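Local coordinates for peptide ABC transporter, peptide-binding protein (Enterococcus faecalis, PDB 3O6P), which is a fragment of a family 5 solute-binding protein whose whole chain probably takes part in importing peptides through an ABC transporter, at residues G120-Q123 against G128-V131; S166-F171 against L210-T215; K112-F117 against A152-W157. One frame throughout, in Å; residues are numbered along the deposited sequence. Where two conformers were deposited one is given.

In the fold
After the N-terminal strand 5-11 and a run of helices, the chain enters strand 99-106 and helix 109-125. Contact 3 opens on that helix at 112-117 and closes 35 residues on, at 152-157 in a central strand of the mixed sheet. Within this span lies contact 1, a short turn-back from 120-123 on the same helix to the edge strand 129-136, with a sodium ion at the turn. Contact 2 follows in series: residues 166-171, just past strand 152-158, meet 210-215 on helix 202-218. It touches contact 3 where Ser166 OG and Trp157 NE1 are probably hydrogen-bonded, whereas contacts 1 and 2 stay about 16 Å apart at their nearest atoms.

Contact 1: residues G120-Q123 against G128-V131; sequences GSIQ and GVKV. With NA (sodium ion), chain B.
The contact spans the helix-to-strand turn of a beta-alpha-beta unit, strand 99-106, helix 109-125 and strand 129-136, where Gln123 near the helix end reaches Val131 in the edge strand and a sodium ion sits at the turn. In the modelled conformer, one of two, Gln123 OE1 accepts from Val131 N at 2.8 Å. The bond is almost straight, 175° at the hydrogen, and the donor lies 16° from the carbonyl plane of the amide. With CG anti to the backbone N (chi1 179°) and the chain extended beyond it, this conformer of the glutamine runs across Val129 O and alongside the backbone of Lys130 to get there. Val131 O is in turn hydrogen-bonded by Gln119 NE2, one turn earlier on the helix, so helix side chains hold both polar backbone atoms of this strand residue.

Beneath the polar layer the packing is aliphatic. The CG2 methyl of Ile122 meets Val131 CG2 at 3.7 Å, the two side chains crossing at about a right angle, and touches Val129 CG1 at 4.1 Å. Both valines also rest on strand 99-106, through Leu99, Met101 and Ile103.

The sodium ion links the two backbones directly. Gln123 O binds it at 2.3 Å and Val129 O at 2.7 Å, Leu126 O from the intervening turn is the third protein ligand, and three waters complete the set of six. One of these waters also accepts the N-H of Gly128, with 2.7 Å between Gly128 N and the water oxygen.

Contact 2: residues S166-F171 against L210-T215; sequences SFLDLF and LNAEKT
Leu168 carries the 166-171 side of this contact, setting its two terminal methyls against Ala212 and Glu213 on one flank of a helix. Leu168 CD1 lies 4.1 Å from Ala212 CB, methyl against methyl. Leu168 CD2 goes to the neighbouring residue and settles over its backbone, 3.7 Å from Glu213 N and 3.8 Å from Glu213 CA. The leucine has CG anti to its carbonyl carbon (chi1 -60°), which directs the fork toward helix 202-218, and the second torsion (chi2 163°) then sets each branch against a separate residue. No hydrogen bond spans the two segments, and the joint rests on these few van der Waals contacts.

Glu213 also touches Leu168 with its carboxylate, whose polar partners lie elsewhere. Its chain turns about CB-CG (chi2 83°), bringing OE1 within 3.8 Å of Leu168 CD2, while OE1 accepts from Val54 N and OE2 from Leu53 N. The buried carboxylate is therefore gripped by two successive backbone N-H groups of the 53-54 loop, an arrangement that would be expected to favour its charged form.

In the fold this is a helix-helix junction, joining the short helix 165-168, reached just after the central strand 152-158, to the long helix 202-218 that precedes the final strand 223-228. Residues 169-171 have 3-10 geometry, with Phe171 N donating to Leu168 O at 3.1 Å.

Farther out, Phe167 packs edge-to-face with Trp157 and Phe171 edge-to-face with Tyr8, anchoring 166-171 on the sheet. On the other helix, Phe68 and Ala72 of helix 68-72 touch Glu213, and Thr215 OG1 donates to Asn211 O at 2.6 Å, within one turn.

Contact 3: residues K112-F117 against A152-W157; sequences KKTVEF and AVIGGW
Helix 109-125 packs on the mixed beta-sheet here, Val115 and Thr114 meeting Ile154 of the central strand 152-158. This is the layered helix-on-sheet arrangement of the periplasmic-binding-protein superfamily, to which the family 5 proteins belong.

The apolar contact turns on one methyl. Ile154 sends CD1 out from the sheet to 4.0 Å from Val115 CG2 and 4.2 Å from Val115 CB, and the two side chains approach at a slant. CG1 of the isoleucine stands anti to its carbonyl carbon (chi1 -64°), and the extended second torsion (173°) carries CD1 out to the helix. Thr114 offers the same group its methyl, Thr114 CG2 lying 4.4 Å from Ile154 CD1. The nearest backbones, at the CA atoms of Val115 and Ile154, remain 7.8 Å apart, so the side chains alone bridge the layers. Ile103 of strand 99-106 touches both Val115 and Ile154, while Leu43 of helix 35-43 lies against Thr114.

No hydrogen bond crosses between the segments. Ile154 makes backbone bonds with Leu104, and Val153 and Gly155 with Glu10 and Tyr8 of strand 5-11, fixing the strand between its two neighbours. On the helix side, the Thr114 hydroxyl is turned to its own helix, where OG1 is hydrogen-bonded to Ser110 O a turn back.

Contact 1: residues G120-Q123 against G128-V131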
ATOM      1  N   GLY A 120      -4.959  -3.939 -15.838  1.00 12.90           N
ATOM      2  CA  GLY A 120      -4.396  -3.636 -17.166  1.00 13.78           C
ATOM      3  C   GLY A 120      -3.000  -3.043 -17.087  1.00 13.47           C
ATOM      4  O   GLY A 120      -2.112  -3.365 -17.898  1.00 14.53           O
ATOM      5  N   SER A 121      -2.812  -2.152 -16.125  1.00 13.32           N
ATOM      6  CA  SER A 121      -1.530  -1.457 -15.971  1.00 12.76           C
ATOM      7  C   SER A 121      -0.384  -2.420 -15.641  1.00 12.07           C
ATOM      8  O   SER A 121       0.684  -2.389 -16.277  1.00 13.26           O
ATOM      9  CB  SER A 121      -1.637  -0.402 -14.862  1.00 13.09           C
ATOM     10  OG  SER A 121      -2.542   0.649 -15.213  1.00 14.23           O
ATOM     11  N   ILE A 122      -0.592  -3.286 -14.654  1.00 12.02           N
ATOM     12  CA  ILE A 122       0.444  -4.236 -14.262  1.00 12.51           C
ATOM     13  C   ILE A 122       0.736  -5.224 -15.395  1.00 13.54           C
ATOM     14  O   ILE A 122       1.907  -5.442 -15.777  1.00 13.99           O
ATOM     15  CB  ILE A 122       0.026  -5.002 -12.990  1.00 11.79           C
ATOM     16  CG1 ILE A 122      -0.177  -4.049 -11.813  1.00 12.35           C
ATOM     17  CG2 ILE A 122       1.034  -6.097 -12.676  1.00 14.09           C
ATOM     18  CD1 ILE A 122      -0.929  -4.671 -10.623  1.00 14.18           C
ATOM     19  N   GLN A 123      -0.328  -5.819 -15.928  0.50 14.46           N
ATOM     20  CA  GLN A 123      -0.222  -6.821 -16.979  0.50 15.15           C
ATOM     21  C   GLN A 123       0.506  -6.259 -18.198  0.50 14.97           C
ATOM     22  O   GLN A 123       1.427  -6.889 -18.746  0.50 15.03           O
ATOM     23  CB  GLN A 123      -1.628  -7.313 -17.343  0.50 15.58           C
ATOM     24  CG  GLN A 123      -1.658  -8.327 -18.436  0.50 18.14           C
ATOM     25  CD  GLN A 123      -2.927  -9.154 -18.367  0.50 18.34           C
ATOM     26  OE1 GLN A 123      -3.070 -10.026 -17.509  0.50 15.64           O
ATOM     27  NE2 GLN A 123      -3.850  -8.889 -19.277  0.50 22.05           N
ATOM     28  N   GLY A 128       5.473 -11.223 -18.969  1.00 19.18           N
ATOM     29  CA  GLY A 128       5.515 -12.462 -18.193  1.00 18.40           C
ATOM     30  C   GLY A 128       4.634 -12.413 -16.954  1.00 17.91           C
ATOM     31  O   GLY A 128       4.555 -13.395 -16.195  1.00 18.39           O
ATOM     32  N   VAL A 129       3.963 -11.284 -16.747  1.00 15.69           N
ATOM     33  CA  VAL A 129       2.981 -11.193 -15.644  1.00 15.80           C
ATOM     34  C   VAL A 129       1.552 -11.178 -16.199  1.00 15.92           C
ATOM     35  O   VAL A 129       1.231 -10.376 -17.096  1.00 17.40           O
ATOM     36  CB  VAL A 129       3.216  -9.964 -14.768  1.00 15.58           C
ATOM     37  CG1 VAL A 129       2.192  -9.914 -13.605  1.00 15.52           C
ATOM     38  CG2 VAL A 129       4.636  -9.955 -14.184  1.00 17.11           C
ATOM     39  N   LYS A 130       0.701 -12.050 -15.680  1.00 16.01           N
ATOM     40  CA  LYS A 130      -0.699 -12.088 -16.061  1.00 16.00           C
ATOM     41  C   LYS A 130      -1.477 -11.764 -14.814  1.00 15.63           C
ATOM     42  O   LYS A 130      -1.130 -12.245 -13.727  1.00 15.58           O
ATOM     43  CB  LYS A 130      -1.085 -13.478 -16.557  1.00 17.28           C
ATOM     44  CG  LYS A 130      -2.581 -13.643 -16.735  1.00 21.86           C
ATOM     45  CD  LYS A 130      -2.948 -14.968 -17.400  1.00 28.31           C
ATOM     46  CE  LYS A 130      -4.471 -15.114 -17.520  1.00 31.61           C
ATOM     47  NZ  LYS A 130      -5.015 -14.208 -18.561  1.00 35.58           N
ATOM     48  N   VAL A 131      -2.506 -10.930 -14.948  1.00 14.50           N
ATOM     49  CA  VAL A 131      -3.275 -10.519 -13.754  1.00 13.81           C
ATOM     50  C   VAL A 131      -4.739 -10.800 -13.984  1.00 14.62           C
ATOM     51  O   VAL A 131      -5.281 -10.392 -15.007  1.00 15.22           O
ATOM     52  CB  VAL A 131      -3.129  -8.994 -13.478  1.00 12.86           C
ATOM     53  CG1 VAL A 131      -3.919  -8.604 -12.233  1.00 13.19           C
ATOM     54  CG2 VAL A 131      -1.663  -8.585 -13.324  1.00 14.68           C
TER
HETATM   55 NA    NA B 601       2.316  -8.966 -19.078  1.00 20.92          NA
HETATM   56  O   HOH W   1       3.089 -10.949 -20.166  1.00 20.69           O
HETATM   57  O   HOH W   2       3.401  -7.492 -20.856  1.00 25.49           O
HETATM   58  O   HOH W   3       0.496  -9.237 -20.803  1.00 31.13           O

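Contact 2: residues S166-F171 against L210-T215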
ATOM      1  N   SER A 166      -3.102   5.705  13.157  1.00 20.11           N
ATOM      2  CA  SER A 166      -4.327   5.011  12.752  1.00 19.92           C
ATOM      3  C   SER A 166      -4.051   4.186  11.499  1.00 18.62           C
ATOM      4  O   SER A 166      -4.553   3.074  11.360  1.00 18.88           O
ATOM      5  CB  SER A 166      -5.439   6.012  12.482  1.00 21.44           C
ATOM      6  OG  SER A 166      -6.641   5.363  12.132  1.00 25.11           O
ATOM      7  N   PHE A 167      -3.251   4.736  10.589  1.00 17.10           N
ATOM      8  CA  PHE A 167      -2.880   4.024   9.362  1.00 16.38           C
ATOM      9  C   PHE A 167      -1.681   3.111   9.556  1.00 15.68           C
ATOM     10  O   PHE A 167      -1.669   1.971   9.078  1.00 15.57           O
ATOM     11  CB  PHE A 167      -2.573   5.034   8.258  1.00 16.11           C
ATOM     12  CG  PHE A 167      -3.791   5.766   7.787  1.00 17.21           C
ATOM     13  CD1 PHE A 167      -4.472   5.341   6.634  1.00 17.88           C
ATOM     14  CD2 PHE A 167      -4.293   6.862   8.517  1.00 17.65           C
ATOM     15  CE1 PHE A 167      -5.616   5.991   6.220  1.00 19.56           C
ATOM     16  CE2 PHE A 167      -5.427   7.536   8.087  1.00 19.17           C
ATOM     17  CZ  PHE A 167      -6.104   7.083   6.937  1.00 18.51           C
ATOM     18  N   LEU A 168      -0.665   3.625  10.247  1.00 14.49           N
ATOM     19  CA  LEU A 168       0.593   2.910  10.345  1.00 14.56           C
ATOM     20  C   LEU A 168       0.447   1.628  11.185  1.00 14.62           C
ATOM     21  O   LEU A 168       1.030   0.600  10.842  1.00 14.98           O
ATOM     22  CB  LEU A 168       1.689   3.814  10.901  1.00 14.34           C
ATOM     23  CG  LEU A 168       1.970   5.059  10.052  1.00 13.41           C
ATOM     24  CD1 LEU A 168       2.758   6.081  10.889  1.00 16.97           C
ATOM     25  CD2 LEU A 168       2.767   4.683   8.772  1.00 14.75           C
ATOM     26  N   ASP A 169      -0.371   1.680  12.233  1.00 14.88           N
ATOM     27  CA  ASP A 169      -0.547   0.512  13.100  1.00 16.51           C
ATOM     28  C   ASP A 169      -1.048  -0.730  12.343  1.00 16.20           C
ATOM     29  O   ASP A 169      -0.776  -1.861  12.745  1.00 17.15           O
ATOM     30  CB  ASP A 169      -1.530   0.800  14.252  1.00 17.66           C
ATOM     31  CG  ASP A 169      -0.942   1.701  15.336  1.00 20.41           C
ATOM     32  OD1 ASP A 169       0.304   1.918  15.357  1.00 21.49           O
ATOM     33  OD2 ASP A 169      -1.749   2.180  16.183  1.00 23.02           O
ATOM     34  N   LEU A 170      -1.775  -0.512  11.247  1.00 15.46           N
ATOM     35  CA  LEU A 170      -2.371  -1.596  10.498  1.00 15.74           C
ATOM     36  C   LEU A 170      -1.336  -2.563   9.983  1.00 15.08           C
ATOM     37  O   LEU A 170      -1.685  -3.724   9.737  1.00 15.76           O
ATOM     38  CB  LEU A 170      -3.149  -1.047   9.290  1.00 16.03           C
ATOM     39  CG  LEU A 170      -4.223   0.012   9.587  1.00 16.07           C
ATOM     40  CD1 LEU A 170      -4.792   0.539   8.254  1.00 16.29           C
ATOM     41  CD2 LEU A 170      -5.352  -0.516  10.474  1.00 18.54           C
ATOM     42  N   PHE A 171      -0.086  -2.094   9.817  1.00 14.59           N
ATOM     43  CA  PHE A 171       0.914  -2.886   9.096  1.00 13.50           C
ATOM     44  C   PHE A 171       2.009  -3.430   9.989  1.00 13.63           C
ATOM     45  O   PHE A 171       3.005  -3.973   9.518  1.00 13.21           O
ATOM     46  CB  PHE A 171       1.425  -2.153   7.848  1.00 12.81           C
ATOM     47  CG  PHE A 171       0.332  -1.893   6.871  1.00 13.17           C
ATOM     48  CD1 PHE A 171      -0.181  -2.939   6.100  1.00 15.74           C
ATOM     49  CD2 PHE A 171      -0.277  -0.643   6.813  1.00 14.12           C
ATOM     50  CE1 PHE A 171      -1.252  -2.730   5.238  1.00 17.67           C
ATOM     51  CE2 PHE A 171      -1.363  -0.416   5.968  1.00 14.62           C
ATOM     52  CZ  PHE A 171      -1.851  -1.457   5.163  1.00 17.03           C
ATOM     53  N   LEU A 210       7.018   9.151  11.459  1.00 14.81           N
ATOM     54  CA  LEU A 210       7.637   9.500  10.159  1.00 13.97           C
ATOM     55  C   LEU A 210       8.545   8.383   9.647  1.00 13.89           C
ATOM     56  O   LEU A 210       8.509   8.029   8.459  1.00 13.35           O
ATOM     57  CB  LEU A 210       8.462  10.782  10.274  1.00 14.97           C
ATOM     58  CG  LEU A 210       7.681  12.090  10.328  1.00 15.81           C
ATOM     59  CD1 LEU A 210       8.687  13.202  10.626  1.00 17.40           C
ATOM     60  CD2 LEU A 210       6.990  12.343   9.000  1.00 16.43           C
ATOM     61  N   ASN A 211       9.365   7.836  10.545  1.00 13.48           N
ATOM     62  CA  ASN A 211      10.223   6.730  10.186  1.00 13.47           C
ATOM     63  C   ASN A 211       9.459   5.473   9.772  1.00 13.38           C
ATOM     64  O   ASN A 211       9.891   4.769   8.837  1.00 12.90           O
ATOM     65  CB  ASN A 211      11.247   6.441  11.293  1.00 14.28           C
ATOM     66  CG  ASN A 211      12.420   7.395  11.250  1.00 16.78           C
ATOM     67  OD1 ASN A 211      12.933   7.699  10.175  1.00 19.88           O
ATOM     68  ND2 ASN A 211      12.862   7.866  12.428  1.00 18.53           N
ATOM     69  N   ALA A 212       8.330   5.217  10.439  1.00 13.11           N
ATOM     70  CA  ALA A 212       7.451   4.108  10.048  1.00 12.29           C
ATOM     71  C   ALA A 212       6.928   4.305   8.630  1.00 12.52           C
ATOM     72  O   ALA A 212       7.044   3.408   7.775  1.00 12.35           O
ATOM     73  CB  ALA A 212       6.292   3.946  11.024  1.00 13.24           C
ATOM     74  N   GLU A 213       6.380   5.490   8.357  1.00 11.51           N
ATOM     75  CA  GLU A 213       5.885   5.786   6.988  1.00 11.26           C
ATOM     76  C   GLU A 213       7.006   5.593   5.968  1.00 11.01           C
ATOM     77  O   GLU A 213       6.802   4.962   4.943  1.00 10.74           O
ATOM     78  CB  GLU A 213       5.348   7.234   6.926  1.00 12.23           C
ATOM     79  CG  GLU A 213       5.053   7.775   5.512  1.00 12.22           C
ATOM     80  CD  GLU A 213       3.690   7.391   4.916  1.00 13.42           C
ATOM     81  OE1 GLU A 213       2.798   6.877   5.624  1.00 14.03           O
ATOM     82  OE2 GLU A 213       3.509   7.644   3.702  1.00 14.57           O
ATOM     83  N   LYS A 214       8.173   6.168   6.227  1.00 10.70           N
ATOM     84  CA  LYS A 214       9.285   6.082   5.257  1.00 11.25           C
ATOM     85  C   LYS A 214       9.752   4.643   5.103  1.00 11.72           C
ATOM     86  O   LYS A 214      10.246   4.253   4.038  1.00 12.87           O
ATOM     87  CB  LYS A 214      10.445   6.995   5.641  1.00 12.17           C
ATOM     88  CG  LYS A 214      10.071   8.482   5.565  1.00 12.82           C
ATOM     89  CD  LYS A 214      11.246   9.412   5.654  1.00 20.81           C
ATOM     90  CE  LYS A 214      11.783   9.585   7.008  1.00 20.63           C
ATOM     91  NZ  LYS A 214      12.855  10.686   6.955  1.00 22.52           N
ATOM     92  N   THR A 215       9.610   3.841   6.159  1.00 10.60           N
ATOM     93  CA  THR A 215      10.060   2.442   6.058  1.00 11.58           C
ATOM     94  C   THR A 215       9.133   1.618   5.151  1.00 10.98           C
ATOM     95  O   THR A 215       9.595   0.951   4.226  1.00 12.24           O
ATOM     96  CB  THR A 215      10.136   1.796   7.443  1.00 11.26           C
ATOM     97  OG1 THR A 215      11.095   2.523   8.239  1.00 13.41           O
ATOM     98  CG2 THR A 215      10.584   0.324   7.336  1.00 13.34           C
TER

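Contact 3: residues K112-F117 against A152-W157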
ATOM      1  N   LYS A 112     -14.688  -1.755  -9.225  1.00 21.14           N
ATOM      2  CA  LYS A 112     -14.459  -2.521 -10.465  1.00 20.95           C
ATOM      3  C   LYS A 112     -13.628  -1.712 -11.487  1.00 21.19           C
ATOM      4  O   LYS A 112     -12.729  -2.261 -12.107  1.00 20.83           O
ATOM      5  CB  LYS A 112     -15.783  -2.981 -11.087  1.00 21.86           C
ATOM      6  CG  LYS A 112     -16.554  -4.008 -10.268  1.00 24.21           C
ATOM      7  CD  LYS A 112     -17.896  -4.197 -10.981  1.00 28.92           C
ATOM      8  CE  LYS A 112     -18.654  -5.435 -10.587  1.00 32.79           C
ATOM      9  NZ  LYS A 112     -19.887  -5.437 -11.421  1.00 35.66           N
ATOM     10  N   LYS A 113     -13.917  -0.423 -11.657  0.50 21.26           N
ATOM     11  CA  LYS A 113     -13.132   0.386 -12.596  0.50 21.47           C
ATOM     12  C   LYS A 113     -11.673   0.555 -12.124  0.50 20.52           C
ATOM     13  O   LYS A 113     -10.738   0.528 -12.943  0.50 20.48           O
ATOM     14  CB  LYS A 113     -13.798   1.736 -12.846  0.50 21.76           C
ATOM     15  CG  LYS A 113     -15.137   1.651 -13.571  0.50 23.87           C
ATOM     16  CD  LYS A 113     -15.138   0.652 -14.714  0.50 26.15           C
ATOM     17  CE  LYS A 113     -16.328   0.870 -15.656  0.50 28.16           C
ATOM     18  NZ  LYS A 113     -17.634   1.115 -14.980  0.50 29.42           N
ATOM     19  N   THR A 114     -11.473   0.683 -10.808  1.00 20.09           N
ATOM     20  CA  THR A 114     -10.123   0.735 -10.245  1.00 19.59           C
ATOM     21  C   THR A 114      -9.375  -0.564 -10.503  1.00 18.95           C
ATOM     22  O   THR A 114      -8.238  -0.542 -10.999  1.00 17.99           O
ATOM     23  CB  THR A 114     -10.182   1.009  -8.718  1.00 19.70           C
ATOM     24  OG1 THR A 114     -10.682   2.333  -8.539  1.00 22.29           O
ATOM     25  CG2 THR A 114      -8.787   0.909  -8.071  1.00 20.64           C
ATOM     26  N   VAL A 115     -10.015  -1.695 -10.193  1.00 18.76           N
ATOM     27  CA  VAL A 115      -9.302  -2.968 -10.327  1.00 18.14           C
ATOM     28  C   VAL A 115      -8.974  -3.278 -11.788  1.00 17.52           C
ATOM     29  O   VAL A 115      -7.899  -3.831 -12.064  1.00 17.19           O
ATOM     30  CB  VAL A 115      -9.952  -4.172  -9.540  1.00 19.19           C
ATOM     31  CG1 VAL A 115     -11.220  -4.712 -10.229  1.00 19.94           C
ATOM     32  CG2 VAL A 115      -8.928  -5.286  -9.334  1.00 19.38           C
ATOM     33  N   GLU A 116      -9.879  -2.914 -12.697  0.50 17.27           N
ATOM     34  CA  GLU A 116      -9.663  -3.082 -14.140  0.50 16.91           C
ATOM     35  C   GLU A 116      -8.449  -2.278 -14.618  0.50 16.61           C
ATOM     36  O   GLU A 116      -7.603  -2.785 -15.377  0.50 15.86           O
ATOM     37  CB  GLU A 116     -10.921  -2.675 -14.930  0.50 17.72           C
ATOM     38  CG  GLU A 116     -10.707  -2.590 -16.435  0.50 19.24           C
ATOM     39  CD  GLU A 116     -11.980  -2.187 -17.205  0.50 22.36           C
ATOM     40  OE1 GLU A 116     -12.673  -1.227 -16.805  0.50 24.39           O
ATOM     41  OE2 GLU A 116     -12.280  -2.835 -18.220  0.50 23.30           O
ATOM     42  N   PHE A 117      -8.358  -1.032 -14.158  1.00 16.02           N
ATOM     43  CA  PHE A 117      -7.259  -0.159 -14.527  1.00 14.83           C
ATOM     44  C   PHE A 117      -5.951  -0.702 -13.934  1.00 13.73           C
ATOM     45  O   PHE A 117      -4.935  -0.730 -14.598  1.00 14.26           O
ATOM     46  CB  PHE A 117      -7.512   1.280 -14.045  1.00 15.11           C
ATOM     47  CG  PHE A 117      -6.389   2.230 -14.419  1.00 14.51           C
ATOM     48  CD1 PHE A 117      -6.333   2.776 -15.689  1.00 15.38           C
ATOM     49  CD2 PHE A 117      -5.373   2.558 -13.495  1.00 13.84           C
ATOM     50  CE1 PHE A 117      -5.292   3.639 -16.051  1.00 18.50           C
ATOM     51  CE2 PHE A 117      -4.328   3.422 -13.844  1.00 14.57           C
ATOM     52  CZ  PHE A 117      -4.287   3.963 -15.136  1.00 16.87           C
ATOM     53  N   ALA A 152      -3.344 -10.422  -4.380  1.00 12.37           N
ATOM     54  CA  ALA A 152      -3.455  -9.019  -4.003  1.00 11.71           C
ATOM     55  C   ALA A 152      -4.889  -8.733  -3.583  1.00 12.49           C
ATOM     56  O   ALA A 152      -5.836  -9.425  -4.028  1.00 12.99           O
ATOM     57  CB  ALA A 152      -3.041  -8.104  -5.164  1.00 11.93           C
ATOM     58  N   VAL A 153      -5.066  -7.759  -2.701  1.00 11.85           N
ATOM     59  CA  VAL A 153      -6.429  -7.352  -2.330  1.00 12.17           C
ATOM     60  C   VAL A 153      -6.497  -5.833  -2.196  1.00 12.46           C
ATOM     61  O   VAL A 153      -5.652  -5.217  -1.543  1.00 13.36           O
ATOM     62  CB  VAL A 153      -6.970  -8.061  -1.045  1.00 11.93           C
ATOM     63  CG1 VAL A 153      -6.066  -7.826   0.183  1.00 13.61           C
ATOM     64  CG2 VAL A 153      -8.456  -7.651  -0.771  1.00 13.09           C
ATOM     65  N   ILE A 154      -7.508  -5.242  -2.823  1.00 12.70           N
ATOM     66  CA  ILE A 154      -7.707  -3.779  -2.726  1.00 12.88           C
ATOM     67  C   ILE A 154      -8.700  -3.462  -1.632  1.00 13.91           C
ATOM     68  O   ILE A 154      -9.794  -4.047  -1.562  1.00 14.82           O
ATOM     69  CB  ILE A 154      -8.130  -3.171  -4.083  1.00 12.24           C
ATOM     70  CG1 ILE A 154      -6.994  -3.350  -5.120  1.00 12.38           C
ATOM     71  CG2 ILE A 154      -8.469  -1.705  -3.893  1.00 13.86           C
ATOM     72  CD1 ILE A 154      -7.356  -2.950  -6.533  1.00 14.41           C
ATOM     73  N   GLY A 155      -8.319  -2.545  -0.752  1.00 13.91           N
ATOM     74  CA  GLY A 155      -9.209  -2.100   0.314  1.00 14.23           C
ATOM     75  C   GLY A 155      -8.753  -0.726   0.728  1.00 13.99           C
ATOM     76  O   GLY A 155      -8.121  -0.019  -0.026  1.00 14.75           O
ATOM     77  N   GLY A 156      -9.106  -0.320   1.924  1.00 16.20           N
ATOM     78  CA  GLY A 156      -8.618   0.953   2.374  1.00 16.49           C
ATOM     79  C   GLY A 156      -8.925   1.185   3.822  1.00 16.77           C
ATOM     80  O   GLY A 156      -9.452   0.315   4.520  1.00 19.15           O
ATOM     81  N   TRP A 157      -8.573   2.368   4.273  1.00 16.06           N
ATOM     82  CA  TRP A 157      -8.755   2.728   5.683  1.00 17.13           C
ATOM     83  C   TRP A 157      -9.095   4.188   5.767  1.00 18.34           C
ATOM     84  O   TRP A 157      -8.534   5.005   5.025  1.00 17.48           O
ATOM     85  CB  TRP A 157      -7.460   2.444   6.474  1.00 16.85           C
ATOM     86  CG  TRP A 157      -7.654   2.594   7.943  1.00 18.62           C
ATOM     87  CD1 TRP A 157      -7.287   3.655   8.729  1.00 20.52           C
ATOM     88  CD2 TRP A 157      -8.291   1.656   8.807  1.00 20.59           C
ATOM     89  NE1 TRP A 157      -7.660   3.425  10.038  1.00 21.21           N
ATOM     90  CE2 TRP A 157      -8.276   2.209  10.113  1.00 22.23           C
ATOM     91  CE3 TRP A 157      -8.881   0.398   8.608  1.00 22.64           C
ATOM     92  CZ2 TRP A 157      -8.813   1.542  11.218  1.00 24.18           C
ATOM     93  CZ3 TRP A 157      -9.409  -0.267   9.713  1.00 24.41           C
ATOM     94  CH2 TRP A 157      -9.375   0.309  10.994  1.00 25.37           C
TER